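Local structure of NO-binding heme-dependent sensor protein (Shewanella oneidensis, 4U9B) at residues 101-106 and 113-118; 163-166 and 171-174. The protein probably works as a nitric oxide sensor, binding the gas at the iron of a heme held in an H-NOX fold. All blocks are in the same frame, centred on the assembly; numbering follows the deposited sequence.

Contact 1 of 2, residues 101-106 and 113-118. With HEM (protoporphyrin IX containing Fe), chain B; PO4 (phosphate ion), chain E.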
loop_
_atom_site.group_PDB
_atom_site.type_symbol
_atom_site.label_atom_id
_atom_site.label_comp_id
_atom_site.label_asym_id
_atom_site.label_seq_id
_atom_site.Cartn_x
_atom_site.Cartn_y
_atom_site.Cartn_z
ATOM N N VAL A 101 2.460 -11.221 -11.680
ATOM C CA VAL A 101 3.128 -10.178 -12.444
ATOM C C VAL A 101 3.810 -9.133 -11.560
ATOM O O VAL A 101 5.003 -8.889 -11.713
ATOM C CB VAL A 101 2.128 -9.483 -13.388
ATOM C CG1 VAL A 101 2.813 -8.414 -14.226
ATOM C CG2 VAL A 101 1.473 -10.515 -14.291
ATOM N N ILE A 102 3.065 -8.518 -10.644
ATOM C CA ILE A 102 3.631 -7.471 -9.794
ATOM C C ILE A 102 4.794 -8.013 -8.970
ATOM O O ILE A 102 5.866 -7.407 -8.933
ATOM C CB ILE A 102 2.583 -6.868 -8.835
ATOM C CG1 ILE A 102 1.400 -6.277 -9.613
ATOM C CG2 ILE A 102 3.222 -5.802 -7.938
ATOM C CD1 ILE A 102 1.707 -5.013 -10.366
ATOM N N HIS A 103 4.577 -9.149 -8.312
ATOM C CA HIS A 103 5.600 -9.770 -7.470
ATOM C C HIS A 103 6.891 -9.971 -8.258
ATOM O O HIS A 103 7.980 -9.646 -7.780
ATOM C CB HIS A 103 5.095 -11.108 -6.924
ATOM C CG HIS A 103 5.920 -11.660 -5.799
ATOM N ND1 HIS A 103 5.649 -11.387 -4.477
ATOM C CD2 HIS A 103 6.999 -12.480 -5.804
ATOM C CE1 HIS A 103 6.531 -12.010 -3.712
ATOM N NE2 HIS A 103 7.360 -12.677 -4.492
ATOM N N LEU A 104 6.757 -10.492 -9.474
ATOM C CA LEU A 104 7.906 -10.735 -10.337
ATOM C C LEU A 104 8.642 -9.451 -10.684
ATOM O O LEU A 104 9.861 -9.365 -10.532
ATOM C CB LEU A 104 7.471 -11.426 -11.634
ATOM C CG LEU A 104 8.610 -11.665 -12.630
ATOM C CD1 LEU A 104 9.544 -12.736 -12.108
ATOM C CD2 LEU A 104 8.082 -12.028 -13.994
ATOM N N GLU A 105 7.902 -8.463 -11.176
ATOM C CA GLU A 105 8.519 -7.231 -11.655
ATOM C C GLU A 105 9.181 -6.459 -10.518
ATOM O O GLU A 105 10.199 -5.801 -10.725
ATOM C CB GLU A 105 7.483 -6.352 -12.363
ATOM C CG GLU A 105 6.845 -6.992 -13.600
ATOM C CD GLU A 105 7.860 -7.428 -14.646
ATOM O OE1 GLU A 105 8.955 -6.835 -14.708
ATOM O OE2 GLU A 105 7.557 -8.371 -15.408
ATOM N N VAL A 106 8.613 -6.535 -9.318
ATOM C CA VAL A 106 9.223 -5.877 -8.165
ATOM C C VAL A 106 10.529 -6.569 -7.795
ATOM O O VAL A 106 11.504 -5.912 -7.450
ATOM C CB VAL A 106 8.281 -5.862 -6.940
ATOM C CG1 VAL A 106 9.018 -5.381 -5.684
ATOM C CG2 VAL A 106 7.078 -4.970 -7.213
ATOM N N PRO A 113 13.177 -7.354 -1.905
ATOM C CA PRO A 113 12.014 -6.612 -1.414
ATOM C C PRO A 113 11.234 -7.429 -0.396
ATOM O O PRO A 113 11.369 -8.653 -0.381
ATOM C CB PRO A 113 11.192 -6.374 -2.681
ATOM C CG PRO A 113 11.513 -7.546 -3.544
ATOM C CD PRO A 113 12.956 -7.889 -3.261
ATOM N N SER A 114 10.444 -6.761 0.440
ATOM C CA SER A 114 9.577 -7.434 1.401
ATOM C C SER A 114 8.124 -7.227 0.995
ATOM O O SER A 114 7.492 -6.236 1.365
ATOM C CB SER A 114 9.821 -6.913 2.817
ATOM O OG SER A 114 11.125 -7.252 3.259
ATOM N N LEU A 115 7.611 -8.172 0.217
ATOM C CA LEU A 115 6.269 -8.071 -0.330
ATOM C C LEU A 115 5.293 -8.892 0.494
ATOM O O LEU A 115 5.674 -9.892 1.102
ATOM C CB LEU A 115 6.250 -8.539 -1.787
ATOM C CG LEU A 115 6.962 -7.631 -2.788
ATOM C CD1 LEU A 115 7.127 -8.347 -4.119
ATOM C CD2 LEU A 115 6.198 -6.328 -2.969
ATOM N N PRO A 116 4.022 -8.472 0.520
ATOM C CA PRO A 116 3.020 -9.281 1.212
ATOM C C PRO A 116 2.689 -10.542 0.433
ATOM O O PRO A 116 2.956 -10.610 -0.767
ATOM C CB PRO A 116 1.812 -8.350 1.279
ATOM C CG PRO A 116 1.951 -7.490 0.076
ATOM C CD PRO A 116 3.433 -7.261 -0.074
ATOM N N HIS A 117 2.121 -11.527 1.116
ATOM C CA HIS A 117 1.551 -12.682 0.443
ATOM C C HIS A 117 0.148 -12.322 -0.009
ATOM O O HIS A 117 -0.738 -12.095 0.817
ATOM C CB HIS A 117 1.534 -13.901 1.366
ATOM C CG HIS A 117 2.897 -14.415 1.708
ATOM N ND1 HIS A 117 3.615 -15.234 0.864
ATOM C CD2 HIS A 117 3.676 -14.222 2.798
ATOM C CE1 HIS A 117 4.777 -15.525 1.421
ATOM N NE2 HIS A 117 4.839 -14.925 2.595
ATOM N N ILE A 118 -0.040 -12.251 -1.322
ATOM C CA ILE A 118 -1.327 -11.893 -1.892
ATOM C C ILE A 118 -1.712 -12.921 -2.949
ATOM O O ILE A 118 -0.927 -13.232 -3.843
ATOM C CB ILE A 118 -1.300 -10.462 -2.484
ATOM C CG1 ILE A 118 -1.301 -9.442 -1.337
ATOM C CG2 ILE A 118 -2.498 -10.226 -3.407
ATOM C CD1 ILE A 118 -1.237 -7.988 -1.766
HETATM C CHA HEM B . 4.485 -3.181 -0.899
HETATM C CHB HEM B . -0.068 -4.470 -1.918
HETATM C CHC HEM B . 0.385 -2.710 -6.389
HETATM C CHD HEM B . 5.186 -2.548 -5.717
HETATM C C1A HEM B . 3.159 -3.505 -0.752
HETATM C C2A HEM B . 2.414 -3.534 0.492
HETATM C C3A HEM B . 1.158 -3.888 0.199
HETATM C C4A HEM B . 1.063 -4.096 -1.228
HETATM C CMA HEM B . -0.010 -4.053 1.187
HETATM C CAA HEM B . 2.969 -3.215 1.899
HETATM C CBA HEM B . 3.935 -4.306 2.369
HETATM C CGA HEM B . 3.242 -5.455 3.068
HETATM O O1A HEM B . 3.957 -6.393 3.518
HETATM O O2A HEM B . 1.989 -5.456 3.189
HETATM C C1B HEM B . -0.372 -4.060 -3.193
HETATM C C2B HEM B . -1.683 -4.081 -3.800
HETATM C C3B HEM B . -1.560 -3.604 -5.053
HETATM C C4B HEM B . -0.166 -3.248 -5.249
HETATM C CMB HEM B . -2.929 -4.614 -3.057
HETATM C CAB HEM B . -2.628 -3.385 -6.152
HETATM C CBB HEM B . -3.939 -3.298 -5.906
HETATM C C1C HEM B . 1.734 -2.514 -6.607
HETATM C C2C HEM B . 2.326 -2.013 -7.827
HETATM C C3C HEM B . 3.654 -1.969 -7.674
HETATM C C4C HEM B . 3.954 -2.436 -6.326
HETATM C CMC HEM B . 1.528 -1.613 -9.086
HETATM C CAC HEM B . 4.625 -1.473 -8.777
HETATM C CBC HEM B . 5.949 -1.659 -8.730
HETATM C C1D HEM B . 5.421 -2.601 -4.361
HETATM C C2D HEM B . 6.691 -2.297 -3.745
HETATM C C3D HEM B . 6.474 -2.493 -2.247
HETATM C C4D HEM B . 5.097 -2.901 -2.100
HETATM C CMD HEM B . 7.990 -1.853 -4.445
HETATM C CAD HEM B . 7.501 -2.297 -1.119
HETATM C CBD HEM B . 8.249 -3.600 -0.853
HETATM C CGD HEM B . 9.236 -3.370 0.260
HETATM O O1D HEM B . 9.041 -2.392 1.023
HETATM O O2D HEM B . 10.212 -4.159 0.391
HETATM N NA HEM B . 2.299 -3.846 -1.784
HETATM N NB HEM B . 0.528 -3.545 -4.097
HETATM N NC HEM B . 2.758 -2.762 -5.712
HETATM N ND HEM B . 4.510 -2.952 -3.364
HETATM FE FE HEM B . 2.569 -3.473 -3.779
HETATM P P PO4 E . 2.523 -17.419 -1.773
HETATM O O1 PO4 E . 3.352 -16.781 -2.862
HETATM O O2 PO4 E . 1.637 -16.374 -1.140
HETATM O O3 PO4 E . 1.667 -18.513 -2.368
HETATM O O4 PO4 E . 3.436 -18.007 -0.724
#

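Contact 2 of 2, residues 163-166 and 171-174. With ZN (zinc ion), chain D.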
loop_
_atom_site.group_PDB
_atom_site.type_symbol
_atom_site.label_atom_id
_atom_site.label_comp_id
_atom_site.label_asym_id
_atom_site.label_seq_id
_atom_site.Cartn_x
_atom_site.Cartn_y
_atom_site.Cartn_z
ATOM N N THR A 163 -12.612 -11.119 7.227
ATOM C CA THR A 163 -11.577 -11.844 7.958
ATOM C C THR A 163 -10.369 -10.926 8.007
ATOM O O THR A 163 -9.988 -10.360 6.982
ATOM C CB THR A 163 -11.206 -13.183 7.288
ATOM O OG1 THR A 163 -12.381 -13.983 7.118
ATOM C CG2 THR A 163 -10.189 -13.950 8.132
ATOM N N CYS A 164 -9.779 -10.759 9.188
ATOM C CA CYS A 164 -8.685 -9.806 9.349
ATOM C C CYS A 164 -7.687 -10.218 10.420
ATOM O O CYS A 164 -8.062 -10.689 11.495
ATOM C CB CYS A 164 -9.240 -8.420 9.678
ATOM S SG CYS A 164 -7.985 -7.122 9.708
ATOM N N MET A 165 -6.410 -10.017 10.110
ATOM C CA MET A 165 -5.322 -10.321 11.029
ATOM C C MET A 165 -5.399 -9.493 12.305
ATOM O O MET A 165 -4.941 -9.923 13.365
ATOM C CB MET A 165 -3.975 -10.076 10.348
ATOM C CG MET A 165 -3.717 -10.944 9.128
ATOM S SD MET A 165 -2.122 -10.603 8.354
ATOM C CE MET A 165 -1.014 -11.332 9.550
ATOM N N HIS A 166 -5.969 -8.296 12.203
ATOM C CA HIS A 166 -6.020 -7.391 13.345
ATOM C C HIS A 166 -6.971 -7.880 14.435
ATOM O O HIS A 166 -7.006 -7.310 15.526
ATOM C CB HIS A 166 -6.431 -5.989 12.894
ATOM C CG HIS A 166 -5.407 -5.308 12.043
ATOM N ND1 HIS A 166 -4.156 -4.969 12.511
ATOM C CD2 HIS A 166 -5.447 -4.905 10.752
ATOM C CE1 HIS A 166 -3.469 -4.387 11.544
ATOM N NE2 HIS A 166 -4.230 -4.334 10.467
ATOM N N HIS A 171 -4.631 -14.347 8.459
ATOM C CA HIS A 171 -4.728 -13.758 7.131
ATOM C C HIS A 171 -5.933 -12.836 7.070
ATOM O O HIS A 171 -6.802 -12.879 7.945
ATOM C CB HIS A 171 -4.855 -14.842 6.057
ATOM C CG HIS A 171 -6.174 -15.550 6.075
ATOM N ND1 HIS A 171 -6.446 -16.594 6.932
ATOM C CD2 HIS A 171 -7.301 -15.355 5.349
ATOM C CE1 HIS A 171 -7.682 -17.016 6.729
ATOM N NE2 HIS A 171 -8.223 -16.279 5.777
ATOM N N CYS A 172 -5.977 -12.005 6.034
ATOM C CA CYS A 172 -7.158 -11.209 5.727
ATOM C C CYS A 172 -7.782 -11.714 4.441
ATOM O O CYS A 172 -7.090 -12.234 3.566
ATOM C CB CYS A 172 -6.813 -9.729 5.577
ATOM S SG CYS A 172 -5.934 -9.018 6.970
ATOM N N MET A 173 -9.093 -11.546 4.339
ATOM C CA MET A 173 -9.833 -11.870 3.131
ATOM C C MET A 173 -10.587 -10.634 2.672
ATOM O O MET A 173 -11.503 -10.165 3.347
ATOM C CB MET A 173 -10.801 -13.027 3.379
ATOM C CG MET A 173 -11.496 -13.532 2.126
ATOM S SD MET A 173 -10.343 -14.024 0.821
ATOM C CE MET A 173 -9.344 -15.224 1.694
ATOM N N LEU A 174 -10.164 -10.094 1.534
ATOM C CA LEU A 174 -10.796 -8.924 0.947
ATOM C C LEU A 174 -11.609 -9.342 -0.269
ATOM O O LEU A 174 -11.050 -9.743 -1.290
ATOM C CB LEU A 174 -9.749 -7.876 0.555
ATOM C CG LEU A 174 -9.141 -7.059 1.703
ATOM C CD1 LEU A 174 -8.310 -7.927 2.630
ATOM C CD2 LEU A 174 -8.300 -5.916 1.158
HETATM ZN ZN ZN D . -7.119 -7.147 7.624
HETATM O O HOH W 1 -10.977 -16.561 5.668
#

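Contact 1 of 2, residues 101-106 and 113-118
Leu115 lies against the imidazole of His103. Its CB packs beside ND1 and CE1 of that ring. From there the branches part: CD1 sits over one face of the ring, 3.4 Å from ND1, and also meets CG1 of Val106 tip to tip at 3.8 Å, while CD2 drops onto the porphyrin, 3.7 Å from C4D. Leucine suits the place because its two methyls serve imidazole and porphyrin at once. The branched Val106 divides its contacts likewise, CG1 touching CB of Pro113 and CG2 pressing on the heme edge, 3.4 Å from CHD. Ile102 lays CG2 over pyrrole C and sends CD1 to the heme methyl CMC at 3.6 Å. With alanine in place of Ile102, the cover over that pyrrole and part of the wall beside nitric oxide would probably be lost. The loop adds a polar link: the backbone N of Ser114 gives O2D of one heme propionate a nearly straight hydrogen bond, 2.6 Å and 172°. In His103, an axial iron ligand in this protein, CB already points away from the heme, and CG anti to the backbone N (chi1 -166°) carries the ring on outward, so NE2 lies 10.4 Å from FE. The chemistry is therefore that of a broken iron-histidine bond: the freed imidazole rests on leucine, and Ile102 and Leu115 border the bound gas.

Contact 2 of 2, residues 163-166 and 171-174
Cys164 carries SG anti to its backbone N (chi1 -173°), whereas in Cys172 the sulfur lies beside the backbone N (chi1 -54°); these two turns bring both sulfurs to one zinc ion, each SG 2.3 Å from ZN. Cysteine suits the place because its short thiol arm delivers a soft ligand straight from the backbone. The chain after Cys164 supports both ligands. The backbone N of Met165 points at SG of Cys172 across 3.3 Å with an almost straight bond (170°), and that of His166 turns back to SG of Cys164 at 3.4 Å. Such N-H donors would be expected to draw off part of the negative charge on thiolate ligands and to hold each sulfur in its direction. On the way out of the loop, the backbone N of Met173 bonds to O of Thr163 at 3.0 Å. The methyl CG2 of Thr163 lies over the face of the His171 ring, 4.2 Å from its centroid, a CH-pi contact, and a water in the plane of that ring joins NE2 of His171 to OG1 of Thr163. Threonine thus offers both a methyl for the ring and a hydroxyl for the water. CG of Met165 packs on the backbone of His171. His161, on strand 156-163, and Cys139, at the start of helix 139-152, complete the zinc site, while Cys172 pairs through its backbone with Tyr132 of strand 128-133 and Leu174 packs on Glu143 and Leu146 of helix 139-152.

Overall arrangement
From the N terminus, a series of helices leads to helix 98-109, and contact 1 closes the short connection from it to strand 117-122, the first edge of the antiparallel sheet. The chain then runs through strand 128-133 and helix 139-152 to the other edge strand, 156-163, after which contact 2 closes the loop into strand 172-179. The two loops follow in series, neither nested nor crossed, with centres about 19 Å apart and nearest atoms about 7 Å apart. Strand 128-133 lies between them in the sheet: its Tyr132, a heme-binding residue, touches Pro116 and Ile118 of contact 1, and the same strand pairs with 172-179, so the sheet joins heme pocket and zinc site.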